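Local atomic coordinates of taurine dioxygenase (Burkholderia xenovorans, PDB entry 5KEU), a protein that belongs to the TfdA family of iron-dependent dioxygenases and probably oxidises its substrate with the help of 2-oxoglutarate. Residues Ala156-Lys161 with Arg216-Ser221. Numbering follows the deposited sequence.
Sequences ALAYEK and RVLYVS
Tyr-159 of the short helix and Arg-216 of strand 216-218 meet where the two segments cross almost at a right angle (92°), their axes approaching to 5.6 Å. The backbones are close: Ala-156 CA lies 4.2 Å from Val-217 CA. No direct hydrogen bond joins the segments. With CG anti to the backbone N (chi1 174°), the Tyr-159 ring is carried under Arg-216 CB, which makes a CH-pi contact over one face, 3.6 Å from the centroid. The two side chains cross at a slant, ring and guanidinium planes 53° apart, and Arg-216 CD comes within 3.3 Å of Tyr-159 OH. Asp-171 receives both polar ends, OD2 in a salt bridge with Arg-216 NH1 and OD1 in a hydrogen bond with the phenol. At the root of the ring, Tyr-159 CB packs on Leu-218 CB at 4.0 Å, while Ala-158 CB touches Leu-218 CD2 and Ala-156 CB meets Val-217 CG2. One water lies 2.7 Å from both Glu-160 OE2 and Arg-216 O; a second joins the same carboxylate oxygen to Arg-216 N. This packing, the waters and a Leu-218 to Leu-155 backbone bond together join helix 155-161 to strand 216-218, antiparallel partner of strand 200-209, while Asp-171 probably restrains how ring and guanidinium are turned.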
loop_
_atom_site.group_PDB
_atom_site.type_symbol
_atom_site.label_atom_id
_atom_site.label_comp_id
_atom_site.label_asym_id
_atom_site.label_seq_id
_atom_site.Cartn_x
_atom_site.Cartn_y
_atom_site.Cartn_z
ATOM N N ALA B 156 10.318 -6.604 -11.590
ATOM C CA ALA B 156 11.748 -6.738 -11.853
ATOM C C ALA B 156 12.523 -6.732 -10.545
ATOM O O ALA B 156 13.376 -7.596 -10.302
ATOM C CB ALA B 156 12.226 -5.608 -12.772
ATOM N N LEU B 157 12.213 -5.765 -9.671
ATOM C CA LEU B 157 12.802 -5.736 -8.339
ATOM C C LEU B 157 12.466 -6.999 -7.553
ATOM O O LEU B 157 13.326 -7.558 -6.854
ATOM C CB LEU B 157 12.296 -4.494 -7.590
ATOM C CG LEU B 157 12.805 -4.304 -6.175
ATOM C CD1 LEU B 157 14.322 -4.130 -6.203
ATOM C CD2 LEU B 157 12.105 -3.099 -5.576
ATOM N N ALA B 158 11.208 -7.453 -7.629
ATOM C CA ALA B 158 10.839 -8.672 -6.924
ATOM C C ALA B 158 11.752 -9.830 -7.314
ATOM O O ALA B 158 12.191 -10.595 -6.450
ATOM C CB ALA B 158 9.369 -9.022 -7.187
ATOM N N TYR B 159 12.038 -9.982 -8.616
ATOM C CA TYR B 159 12.954 -11.037 -9.042
ATOM C C TYR B 159 14.327 -10.832 -8.424
ATOM O O TYR B 159 14.928 -11.765 -7.877
ATOM C CB TYR B 159 13.066 -11.063 -10.576
ATOM C CG TYR B 159 14.110 -12.051 -11.079
ATOM C CD1 TYR B 159 15.430 -11.646 -11.315
ATOM C CD2 TYR B 159 13.778 -13.389 -11.313
ATOM C CE1 TYR B 159 16.395 -12.559 -11.758
ATOM C CE2 TYR B 159 14.733 -14.308 -11.761
ATOM C CZ TYR B 159 16.031 -13.879 -11.996
ATOM O OH TYR B 159 16.978 -14.780 -12.442
ATOM N N GLU B 160 14.857 -9.613 -8.528
ATOM C CA GLU B 160 16.212 -9.367 -8.055
ATOM C C GLU B 160 16.327 -9.617 -6.563
ATOM O O GLU B 160 17.401 -10.002 -6.083
ATOM C CB GLU B 160 16.638 -7.939 -8.398
ATOM C CG GLU B 160 16.783 -7.689 -9.905
ATOM C CD GLU B 160 17.919 -8.506 -10.525
ATOM O OE1 GLU B 160 18.928 -8.755 -9.818
ATOM O OE2 GLU B 160 17.804 -8.898 -11.711
ATOM N N LYS B 161 15.232 -9.429 -5.821
ATOM C CA LYS B 161 15.250 -9.590 -4.367
ATOM C C LYS B 161 15.025 -11.022 -3.901
ATOM O O LYS B 161 15.210 -11.300 -2.708
ATOM C CB LYS B 161 14.213 -8.684 -3.716
ATOM C CG LYS B 161 14.537 -7.200 -3.835
ATOM C CD LYS B 161 15.697 -6.789 -2.938
ATOM C CE LYS B 161 15.750 -5.278 -2.814
ATOM N NZ LYS B 161 16.687 -4.849 -1.737
ATOM N N ARG B 216 15.216 -9.454 -15.962
ATOM C CA ARG B 216 14.386 -10.573 -15.566
ATOM C C ARG B 216 13.284 -10.085 -14.639
ATOM O O ARG B 216 13.545 -9.336 -13.696
ATOM C CB ARG B 216 15.241 -11.632 -14.884
ATOM C CG ARG B 216 16.144 -12.319 -15.927
ATOM C CD ARG B 216 17.155 -13.264 -15.336
ATOM N NE ARG B 216 18.126 -13.599 -16.376
ATOM C CZ ARG B 216 18.802 -14.738 -16.434
ATOM N NH1 ARG B 216 18.618 -15.668 -15.511
ATOM N NH2 ARG B 216 19.657 -14.944 -17.421
ATOM N N VAL B 217 12.061 -10.521 -14.912
ATOM C CA VAL B 217 10.864 -10.090 -14.204
ATOM C C VAL B 217 10.190 -11.315 -13.607
ATOM O O VAL B 217 9.991 -12.318 -14.301
ATOM C CB VAL B 217 9.897 -9.355 -15.155
ATOM C CG1 VAL B 217 8.549 -9.148 -14.494
ATOM C CG2 VAL B 217 10.508 -8.028 -15.635
ATOM N N LEU B 218 9.811 -11.226 -12.334
ATOM C CA LEU B 218 9.112 -12.320 -11.670
ATOM C C LEU B 218 7.652 -12.245 -12.106
ATOM O O LEU B 218 6.837 -11.539 -11.515
ATOM C CB LEU B 218 9.270 -12.222 -10.156
ATOM C CG LEU B 218 8.648 -13.368 -9.355
ATOM C CD1 LEU B 218 9.330 -14.694 -9.747
ATOM C CD2 LEU B 218 8.798 -13.102 -7.850
ATOM N N TYR B 219 7.323 -12.998 -13.160
ATOM C CA TYR B 219 6.082 -12.815 -13.921
ATOM C C TYR B 219 4.938 -13.621 -13.295
ATOM O O TYR B 219 4.413 -14.546 -13.893
ATOM C CB TYR B 219 6.327 -13.234 -15.375
ATOM C CG TYR B 219 5.419 -12.619 -16.421
ATOM C CD1 TYR B 219 5.334 -11.240 -16.580
ATOM C CD2 TYR B 219 4.657 -13.427 -17.272
ATOM C CE1 TYR B 219 4.494 -10.672 -17.566
ATOM C CE2 TYR B 219 3.826 -12.872 -18.265
ATOM C CZ TYR B 219 3.754 -11.500 -18.403
ATOM O OH TYR B 219 2.949 -10.939 -19.383
ATOM N N VAL B 220 4.551 -13.279 -12.059
ATOM C CA VAL B 220 3.707 -14.190 -11.277
ATOM C C VAL B 220 2.261 -13.714 -11.129
ATOM O O VAL B 220 1.515 -14.285 -10.324
ATOM C CB VAL B 220 4.337 -14.495 -9.905
ATOM C CG1 VAL B 220 5.598 -15.303 -10.108
ATOM C CG2 VAL B 220 4.675 -13.214 -9.139
ATOM N N SER B 221 1.828 -12.729 -11.912
ATOM C CA SER B 221 0.423 -12.312 -12.074
ATOM C C SER B 221 -0.582 -13.031 -11.162
ATOM O O SER B 221 -1.237 -13.993 -11.587
ATOM C CB SER B 221 0.027 -12.517 -13.545
ATOM O OG SER B 221 -1.172 -11.821 -13.822
HETATM O O HOH W 1 15.643 -7.853 -12.950
HETATM O O HOH W 2 17.971 -9.279 -14.793
#